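Local coordinates for extracellular ligand-binding receptor (Rhodopseudomonas palustris, PDB 4F06), which binds p-hydroxybenzoate, and probably related lignin-derived aromatic acids, as the solute-binding component of an ABC transporter, at residues P262-K265 with A266-A269; F21-N24 with Y25-I29; A313-K316 with G317-W320; V234-P237 with D238-N241. One frame throughout, in Å; residues are numbered along the deposited sequence. Where two conformers were deposited one is given.

Contact 1. Residues P262-K265 with A266-A269; sequences PENK and AFLA
Four successive i-to-i+4 backbone bonds join Pro262-Lys265 to Ala266-Ala269, from Ala266 N to Pro262 O at 3.0 Å through to Ala269 N on Lys265 O at 3.1 Å. The bond from Leu268 N to Asn264 O is the straightest of them at the hydrogen, with an N-H...O angle of 164°. Leu268 also leans on that oxygen through its side chain, CG lying 3.3 Å from Asn264 O.

Asn264 carries most of the side-chain contact. Its CG is anti to the backbone N (chi1 -167°), which sets the amide out from the helix on the side of its own carbonyl carbon, where OD1 can meet the Phe267 ring. There OD1 reaches the edge of that ring, near the ring plane and 3.6 Å from Phe267 CD2, while the amide and ring planes are 36° apart. The other branch, ND2, stands 4.0 Å from Leu268 CD1.

This is the opening of helix 262-273, and the buried amide links it to the loop that precedes it: OD1 is hydrogen-bonded to Tyr255 OH, and ND2 donates to Val257 O and His259 O. Ser261 OG takes the N-H of Asn264, one of the backbone donors a helix start cannot pair within itself. The Phe267 ring continues inward to helix 283-301, where it meets Tyr289 edge-to-face.

On the outer side, Ala266 CB rests 3.5 Å from Pro262 O. A bend at the end of the Lys265 chain accompanies a salt bridge from NZ to Asp260.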
loop_
_atom_site.group_PDB
_atom_site.type_symbol
_atom_site.label_atom_id
_atom_site.label_comp_id
_atom_site.label_asym_id
_atom_site.label_seq_id
_atom_site.Cartn_x
_atom_site.Cartn_y
_atom_site.Cartn_z
ATOM N N PRO A 262 -9.174 13.158 -14.209
ATOM C CA PRO A 262 -8.563 14.489 -14.109
ATOM C C PRO A 262 -7.730 14.640 -12.844
ATOM O O PRO A 262 -6.699 15.316 -12.848
ATOM C CB PRO A 262 -9.781 15.432 -14.065
ATOM C CG PRO A 262 -10.873 14.665 -14.722
ATOM C CD PRO A 262 -10.631 13.211 -14.464
ATOM N N GLU A 263 -8.199 14.075 -11.735
ATOM C CA GLU A 263 -7.457 14.241 -10.497
ATOM C C GLU A 263 -6.113 13.528 -10.549
ATOM O O GLU A 263 -5.128 14.023 -10.005
ATOM C CB GLU A 263 -8.280 13.761 -9.295
ATOM C CG GLU A 263 -7.609 14.013 -7.969
ATOM C CD GLU A 263 -7.178 15.463 -7.764
ATOM O OE1 GLU A 263 -7.784 16.360 -8.376
ATOM O OE2 GLU A 263 -6.206 15.666 -6.984
ATOM N N ASN A 264 -6.056 12.351 -11.179
ATOM C CA ASN A 264 -4.755 11.700 -11.302
ATOM C C ASN A 264 -3.828 12.477 -12.244
ATOM O O ASN A 264 -2.650 12.616 -11.944
ATOM C CB ASN A 264 -4.879 10.246 -11.740
ATOM C CG ASN A 264 -3.561 9.511 -11.558
ATOM O OD1 ASN A 264 -2.893 9.675 -10.508
ATOM N ND2 ASN A 264 -3.157 8.733 -12.550
ATOM N N LYS A 265 -4.361 13.016 -13.342
ATOM C CA LYS A 265 -3.509 13.811 -14.242
ATOM C C LYS A 265 -2.953 15.021 -13.498
ATOM O O LYS A 265 -1.760 15.368 -13.646
ATOM C CB LYS A 265 -4.333 14.224 -15.452
ATOM C CG LYS A 265 -4.690 13.048 -16.350
ATOM C CD LYS A 265 -5.644 13.505 -17.462
ATOM C CE LYS A 265 -5.761 12.535 -18.628
ATOM N NZ LYS A 265 -6.320 11.326 -18.064
ATOM N N ALA A 266 -3.775 15.663 -12.666
ATOM C CA ALA A 266 -3.314 16.806 -11.912
ATOM C C ALA A 266 -2.249 16.387 -10.880
ATOM O O ALA A 266 -1.255 17.072 -10.700
ATOM C CB ALA A 266 -4.511 17.461 -11.221
ATOM N N PHE A 267 -2.459 15.255 -10.223
ATOM C CA PHE A 267 -1.503 14.739 -9.233
ATOM C C PHE A 267 -0.171 14.445 -9.894
ATOM O O PHE A 267 0.865 14.803 -9.327
ATOM C CB PHE A 267 -2.102 13.439 -8.669
ATOM C CG PHE A 267 -1.203 12.648 -7.728
ATOM C CD1 PHE A 267 -0.662 13.236 -6.560
ATOM C CD2 PHE A 267 -0.940 11.300 -7.991
ATOM C CE1 PHE A 267 0.126 12.500 -5.692
ATOM C CE2 PHE A 267 -0.173 10.561 -7.109
ATOM C CZ PHE A 267 0.385 11.153 -5.983
ATOM N N LEU A 268 -0.156 13.815 -11.080
ATOM C CA LEU A 268 1.116 13.540 -11.743
ATOM C C LEU A 268 1.825 14.848 -12.094
ATOM O O LEU A 268 3.058 14.957 -11.954
ATOM C CB LEU A 268 0.850 12.695 -12.987
ATOM C CG LEU A 268 0.320 11.271 -12.695
ATOM C CD1 LEU A 268 0.097 10.518 -13.993
ATOM C CD2 LEU A 268 1.193 10.449 -11.738
ATOM N N ALA A 269 1.082 15.856 -12.548
ATOM C CA ALA A 269 1.698 17.156 -12.826
ATOM C C ALA A 269 2.306 17.760 -11.558
ATOM O O ALA A 269 3.393 18.353 -11.593
ATOM C CB ALA A 269 0.655 18.086 -13.442
#

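Contact 2. Residues F21-N24 with Y25-I29; sequences FGKN and YKMGI
The Tyr25 ring has the carbonyl of Phe21 over one face: Phe21 O stands 3.9 Å above the Tyr25 plane, displaced toward the rim and nearest to CG and CD1. Gly22 O approaches the same ring obliquely and lies closer to the stem, 3.3 Å from Tyr25 CB. The other flat group, the Asn24 amide, has Met27, present as selenomethionine, over one face: CE lies toward OD1 at 3.4 Å, and SE 3.8 Å from ND2. A bend at chi3 of Met27 (44°) turns the methyl back over this amide. SE also reaches the stem of Lys23, 4.0 Å from its CG.

Along helix 19-36 the first turn is weakly bonded and the next is regular. Tyr25 N makes only weak bonds to Phe21 O and Gly22 O, and Lys26 N a weak one to Gly22 O, whereas Met27 N donates to Lys23 O at 2.8 Å, in the carbonyl plane, and Gly28 N to Asn24 O at 2.9 Å. Phe21 reaches to about 6 Å from a bound p-hydroxybenzoate at nearest atoms.

The Asn24 amide is buried and bonded at both ends: OD1 receives the N-H of Thr282, and ND2 donates to Leu20 O and Glu280 O. Replacing Asn24 by alanine is likely to leave the Thr282 N-H and the Leu20 and Glu280 carbonyls without their mates and open a gap beside the Met27 methyl. The chemistry is divided: the amide and the Lys23 NZ-Glu280 salt bridge tie this helix to the 280-282 segment, while the selenomethionine packs against the amide by van der Waals contact.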
loop_
_atom_site.group_PDB
_atom_site.type_symbol
_atom_site.label_atom_id
_atom_site.label_comp_id
_atom_site.label_asym_id
_atom_site.label_seq_id
_atom_site.Cartn_x
_atom_site.Cartn_y
_atom_site.Cartn_z
ATOM N N PHE A 21 10.280 3.669 -1.916
ATOM C CA PHE A 21 8.958 3.768 -1.287
ATOM C C PHE A 21 8.878 4.882 -0.262
ATOM O O PHE A 21 7.803 5.520 -0.121
ATOM C CB PHE A 21 8.516 2.424 -0.730
ATOM C CG PHE A 21 8.451 1.416 -1.831
ATOM C CD1 PHE A 21 7.364 1.431 -2.715
ATOM C CD2 PHE A 21 9.525 0.532 -2.070
ATOM C CE1 PHE A 21 7.349 0.560 -3.805
ATOM C CE2 PHE A 21 9.492 -0.337 -3.177
ATOM C CZ PHE A 21 8.405 -0.307 -4.036
ATOM N N GLY A 22 9.955 5.130 0.482
ATOM C CA GLY A 22 9.975 6.274 1.402
ATOM C C GLY A 22 10.184 7.581 0.673
ATOM O O GLY A 22 9.562 8.611 1.030
ATOM N N LYS A 23 11.038 7.575 -0.355
ATOM C CA LYS A 23 11.167 8.760 -1.206
ATOM C C LYS A 23 9.784 9.156 -1.753
ATOM O O LYS A 23 9.478 10.346 -1.848
ATOM C CB LYS A 23 12.115 8.496 -2.376
ATOM C CG LYS A 23 12.372 9.680 -3.300
ATOM C CD LYS A 23 13.320 9.299 -4.458
ATOM C CE LYS A 23 13.648 10.441 -5.399
ATOM N NZ LYS A 23 14.654 9.960 -6.383
ATOM N N ASN A 24 8.966 8.168 -2.108
ATOM C CA ASN A 24 7.611 8.464 -2.590
ATOM C C ASN A 24 6.707 9.113 -1.550
ATOM O O ASN A 24 5.830 9.865 -1.914
ATOM C CB ASN A 24 6.945 7.219 -3.157
ATOM C CG ASN A 24 7.096 7.086 -4.664
ATOM O OD1 ASN A 24 6.215 7.505 -5.430
ATOM N ND2 ASN A 24 8.233 6.581 -5.118
ATOM N N TYR A 25 6.916 8.836 -0.246
ATOM C CA TYR A 25 6.134 9.608 0.761
ATOM C C TYR A 25 6.495 11.100 0.625
ATOM O O TYR A 25 5.597 11.956 0.606
ATOM C CB TYR A 25 6.490 9.203 2.195
ATOM C CG TYR A 25 6.013 7.851 2.649
ATOM C CD1 TYR A 25 4.936 7.174 2.069
ATOM C CD2 TYR A 25 6.673 7.255 3.757
ATOM C CE1 TYR A 25 4.516 5.956 2.596
ATOM C CE2 TYR A 25 6.235 6.055 4.281
ATOM C CZ TYR A 25 5.198 5.389 3.663
ATOM O OH TYR A 25 4.734 4.176 4.174
ATOM N N LYS A 26 7.783 11.426 0.529
ATOM C CA LYS A 26 8.232 12.805 0.350
ATOM C C LYS A 26 7.706 13.385 -0.956
ATOM O O LYS A 26 7.266 14.552 -0.987
ATOM C CB LYS A 26 9.762 12.846 0.360
ATOM C CG LYS A 26 10.302 14.268 0.348
ATOM C CD LYS A 26 11.818 14.260 0.468
ATOM C CE LYS A 26 12.263 13.973 1.896
ATOM N NZ LYS A 26 13.711 14.142 2.107
HETATM N N MSE A 27 7.738 12.587 -2.037
HETATM C CA MSE A 27 7.186 13.073 -3.324
HETATM C C MSE A 27 5.706 13.419 -3.214
HETATM O O MSE A 27 5.245 14.440 -3.724
HETATM C CB MSE A 27 7.387 12.011 -4.401
HETATM C CG MSE A 27 8.835 11.826 -4.767
HETATM SE SE MSE A 27 9.211 10.183 -5.701
HETATM C CE MSE A 27 7.885 10.102 -6.879
ATOM N N GLY A 28 4.940 12.553 -2.579
ATOM C CA GLY A 28 3.473 12.752 -2.461
ATOM C C GLY A 28 3.164 13.944 -1.556
ATOM O O GLY A 28 2.278 14.761 -1.891
ATOM N N ILE A 29 3.877 14.073 -0.436
ATOM C CA ILE A 29 3.710 15.251 0.431
ATOM C C ILE A 29 4.138 16.522 -0.299
ATOM O O ILE A 29 3.420 17.551 -0.248
ATOM C CB ILE A 29 4.485 15.050 1.719
ATOM C CG1 ILE A 29 3.735 13.967 2.574
ATOM C CG2 ILE A 29 4.631 16.370 2.488
ATOM C CD1 ILE A 29 4.610 13.346 3.657
#

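Contact 3. Residues A313-K316 with G317-W320; sequences AAVK and GMKW. With SO4 (sulfate ion), chain G.
Val315 and Met318 bracket a tight turn beside one of the two p-hydroxybenzoate sites, with Met318 among the six residues that line it. The side chain of Met318, here selenomethionine and modelled in two conformers, comes within about 4 Å of the ligand at nearest atoms. In the conformer described, SE lies 4.2 Å from Val315 CG1, a nonpolar contact between obliquely set side chains. Met318 CG is anti to the backbone N (chi1 -155°), and the chain then bends at chi3, bringing CE over one face of the Trp320 ring, 3.7 Å above its plane and offset toward the rim.

The backbone forms a type II beta turn from Val315 to Met318, leading from the end of helix 308-315 into strand 319-322. Met318 N donates to Val315 O at 3.1 Å, straight at the hydrogen (163°) but from well above the carbonyl plane. Gly317 takes the third position, with a positive phi of 86°; a CB there would clash with Lys316 O, only 2.6 Å away. Backbone hydrogen bonds of Gly317 and Met318 with Ile329 join the turn to the neighbouring strand 327-329.

Lys316, at the second position, leaves the helix with its chain extended beyond CG. Its NZ donates to O3 of a sulfate ion at 2.9 Å; the ion, probably from the crystallisation liquor, is also held by Arg334 NH2. Trp320 NE1 is hydrogen-bonded to Asp290 OD1 on helix 283-301.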
loop_
_atom_site.group_PDB
_atom_site.type_symbol
_atom_site.label_atom_id
_atom_site.label_comp_id
_atom_site.label_asym_id
_atom_site.label_seq_id
_atom_site.Cartn_x
_atom_site.Cartn_y
_atom_site.Cartn_z
ATOM N N ALA A 313 -12.072 12.530 15.075
ATOM C CA ALA A 313 -13.495 12.644 14.780
ATOM C C ALA A 313 -13.701 13.406 13.468
ATOM O O ALA A 313 -14.655 13.120 12.740
ATOM C CB ALA A 313 -14.192 13.341 15.927
ATOM N N ALA A 314 -12.822 14.370 13.181
ATOM C CA ALA A 314 -12.995 15.187 11.989
ATOM C C ALA A 314 -12.745 14.427 10.695
ATOM O O ALA A 314 -13.312 14.790 9.670
ATOM C CB ALA A 314 -12.026 16.360 12.069
ATOM N N VAL A 315 -11.883 13.403 10.721
ATOM C CA VAL A 315 -11.610 12.659 9.481
ATOM C C VAL A 315 -12.512 11.459 9.282
ATOM O O VAL A 315 -12.685 11.024 8.155
ATOM C CB VAL A 315 -10.137 12.279 9.310
ATOM C CG1 VAL A 315 -9.292 13.563 9.304
ATOM C CG2 VAL A 315 -9.702 11.289 10.387
ATOM N N LYS A 316 -13.099 10.931 10.357
ATOM C CA LYS A 316 -14.058 9.845 10.194
ATOM C C LYS A 316 -15.212 10.278 9.316
ATOM O O LYS A 316 -15.799 11.339 9.544
ATOM C CB LYS A 316 -14.579 9.432 11.555
ATOM C CG LYS A 316 -13.581 8.602 12.383
ATOM C CD LYS A 316 -14.243 8.214 13.718
ATOM C CE LYS A 316 -13.304 7.308 14.517
ATOM N NZ LYS A 316 -13.877 7.059 15.882
ATOM N N GLY A 317 -15.501 9.480 8.289
ATOM C CA GLY A 317 -16.607 9.779 7.389
ATOM C C GLY A 317 -16.282 10.710 6.253
ATOM O O GLY A 317 -17.139 10.922 5.404
HETATM N N MSE A 318 -15.078 11.264 6.220
HETATM C CA MSE A 318 -14.713 12.201 5.169
HETATM C C MSE A 318 -14.746 11.473 3.835
HETATM O O MSE A 318 -14.274 10.347 3.739
HETATM C CB MSE A 318 -13.283 12.683 5.402
HETATM C CG MSE A 318 -12.978 14.009 4.824
HETATM SE SE MSE A 318 -11.314 14.573 5.770
HETATM C CE MSE A 318 -10.403 14.397 4.110
ATOM N N LYS A 319 -15.299 12.124 2.821
ATOM C CA LYS A 319 -15.364 11.591 1.434
ATOM C C LYS A 319 -14.710 12.603 0.496
ATOM O O LYS A 319 -14.932 13.814 0.644
ATOM C CB LYS A 319 -16.807 11.395 1.014
ATOM C CG LYS A 319 -17.650 10.481 1.861
ATOM C CD LYS A 319 -19.085 10.304 1.336
ATOM C CE LYS A 319 -19.867 9.418 2.303
ATOM N NZ LYS A 319 -21.119 8.890 1.698
ATOM N N TRP A 320 -13.921 12.126 -0.472
ATOM C CA TRP A 320 -13.323 13.040 -1.443
ATOM C C TRP A 320 -12.894 12.267 -2.671
ATOM O O TRP A 320 -13.000 11.035 -2.712
ATOM C CB TRP A 320 -12.161 13.855 -0.815
ATOM C CG TRP A 320 -10.905 13.021 -0.535
ATOM C CD1 TRP A 320 -9.747 12.951 -1.307
ATOM C CD2 TRP A 320 -10.669 12.126 0.610
ATOM N NE1 TRP A 320 -8.811 12.133 -0.704
ATOM C CE2 TRP A 320 -9.326 11.584 0.453
ATOM C CE3 TRP A 320 -11.440 11.715 1.729
ATOM C CZ2 TRP A 320 -8.792 10.686 1.369
ATOM C CZ3 TRP A 320 -10.874 10.811 2.631
ATOM C CH2 TRP A 320 -9.576 10.310 2.448
HETATM S S SO4 G . -12.753 3.433 17.768
HETATM O O1 SO4 G . -11.574 4.044 18.439
HETATM O O2 SO4 G . -13.813 3.063 18.739
HETATM O O3 SO4 G . -13.329 4.376 16.786
HETATM O O4 SO4 G . -12.325 2.134 17.105
#

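Contact 4. Residues V234-P237 with D238-N241; sequences VTEP and DLPN
Backbone hydrogen bonds between Thr235-Glu236 and Asp238-Leu239 are of the i-to-i+3 kind. Asp238 N donates to Thr235 O at 2.9 Å and Leu239 N to Glu236 O at 3.0 Å, both from above the carbonyl plane, as fits the 3-10 turn leading into helix 239-242. Leu239 N adds a weak bond to Thr235 O. Pro240, which has no N-H to give, sets its CD 3.4 Å from Glu236 O, a CH contact to a carbonyl oxygen.

One side-chain bond follows the turn: Asn241 ND2 donates to Asp238 OD1 at 2.8 Å. It is nearly straight (166°), meets the oxygen almost end-on, and lies in the plane of the Asn241 amide. An alanine in place of Asp238 would probably leave this amide without its acceptor and able to rotate.

Nonpolar contacts gather on Leu239. With CG beside its backbone N (chi1 -69°), CD2 comes 4.1 Å from Val234 CB, and both side chains continue onto strands 336-348 and 351-363.

Glu236 turns elsewhere, its OE2 accepting from Val257 N. Thr235, about 6 Å from a bound p-hydroxybenzoate at nearest atoms, puts the turn near that pocket. The chemistry implies a turn fixed by its own backbone, with the carboxylate-amide bond between Asp238 and Asn241 toward the exposed end and the leucine buried against the sheet.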
loop_
_atom_site.group_PDB
_atom_site.type_symbol
_atom_site.label_atom_id
_atom_site.label_comp_id
_atom_site.label_asym_id
_atom_site.label_seq_id
_atom_site.Cartn_x
_atom_site.Cartn_y
_atom_site.Cartn_z
ATOM N N VAL A 234 3.852 -5.666 -8.816
ATOM C CA VAL A 234 4.101 -5.099 -10.136
ATOM C C VAL A 234 4.102 -3.579 -10.083
ATOM O O VAL A 234 3.630 -2.902 -10.974
ATOM C CB VAL A 234 3.133 -5.630 -11.194
ATOM C CG1 VAL A 234 3.447 -7.087 -11.530
ATOM C CG2 VAL A 234 1.689 -5.478 -10.732
ATOM N N THR A 235 4.718 -3.011 -9.061
ATOM C CA THR A 235 4.802 -1.556 -8.973
ATOM C C THR A 235 5.490 -0.963 -10.187
ATOM O O THR A 235 6.437 -1.524 -10.754
ATOM C CB THR A 235 5.412 -1.034 -7.681
ATOM O OG1 THR A 235 6.751 -1.479 -7.561
ATOM C CG2 THR A 235 4.584 -1.494 -6.471
ATOM N N GLU A 236 4.997 0.210 -10.613
ATOM C CA GLU A 236 5.380 0.777 -11.893
ATOM C C GLU A 236 6.887 0.913 -12.085
ATOM O O GLU A 236 7.377 0.633 -13.183
ATOM C CB GLU A 236 4.611 2.080 -12.162
ATOM C CG GLU A 236 3.156 1.829 -12.557
ATOM C CD GLU A 236 2.216 1.701 -11.367
ATOM O OE1 GLU A 236 2.654 1.653 -10.157
ATOM O OE2 GLU A 236 1.006 1.636 -11.635
ATOM N N PRO A 237 7.633 1.408 -11.063
ATOM C CA PRO A 237 9.078 1.583 -11.337
ATOM C C PRO A 237 9.829 0.299 -11.597
ATOM O O PRO A 237 10.916 0.347 -12.177
ATOM C CB PRO A 237 9.590 2.274 -10.071
ATOM C CG PRO A 237 8.342 3.001 -9.576
ATOM C CD PRO A 237 7.226 2.021 -9.796
ATOM N N ASP A 238 9.258 -0.847 -11.242
ATOM C CA ASP A 238 9.916 -2.127 -11.579
ATOM C C ASP A 238 9.441 -2.714 -12.881
ATOM O O ASP A 238 10.051 -3.666 -13.351
ATOM C CB ASP A 238 9.834 -3.126 -10.439
ATOM C CG ASP A 238 11.058 -3.069 -9.514
ATOM O OD1 ASP A 238 12.154 -2.595 -9.925
ATOM O OD2 ASP A 238 10.956 -3.561 -8.379
ATOM N N LEU A 239 8.402 -2.157 -13.507
ATOM C CA LEU A 239 7.928 -2.740 -14.785
ATOM C C LEU A 239 9.066 -2.766 -15.829
ATOM O O LEU A 239 9.241 -3.786 -16.481
ATOM C CB LEU A 239 6.666 -2.044 -15.299
ATOM C CG LEU A 239 5.416 -2.310 -14.423
ATOM C CD1 LEU A 239 4.244 -1.554 -15.036
ATOM C CD2 LEU A 239 5.082 -3.796 -14.307
ATOM N N PRO A 240 9.864 -1.687 -15.976
ATOM C CA PRO A 240 10.947 -1.764 -16.978
ATOM C C PRO A 240 12.028 -2.762 -16.610
ATOM O O PRO A 240 12.789 -3.213 -17.493
ATOM C CB PRO A 240 11.550 -0.353 -16.970
ATOM C CG PRO A 240 10.496 0.534 -16.421
ATOM C CD PRO A 240 9.693 -0.320 -15.452
ATOM N N ASN A 241 12.133 -3.089 -15.314
ATOM C CA ASN A 241 13.124 -4.082 -14.870
ATOM C C ASN A 241 12.700 -5.492 -15.114
ATOM O O ASN A 241 13.546 -6.355 -15.255
ATOM C CB ASN A 241 13.462 -3.848 -13.387
ATOM C CG ASN A 241 14.129 -2.516 -13.177
ATOM O OD1 ASN A 241 14.904 -2.080 -14.048
ATOM N ND2 ASN A 241 13.884 -1.870 -12.063
#

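Overall arrangement
Contact 2 is the buried one, contacts 1 and 4 are partly buried, and contact 3 lies at the surface. Helix 283-301 is a common neighbour: side chains of contacts 1, 2 and 3 pack on it, although their centres are 16 to 23 Å apart. Contact 4 instead leans on strands 336-348 and 351-363, and it touches contact 2 where Phe21 CZ lies 4.1 Å from Thr235 OG1, both side chains being about 6 Å from a bound p-hydroxybenzoate at nearest atoms. Buried asparagine amides serve contacts 1 and 2, whereas contact 4 holds its asparagine near solvent and contact 3 pairs a lysine with sulfate.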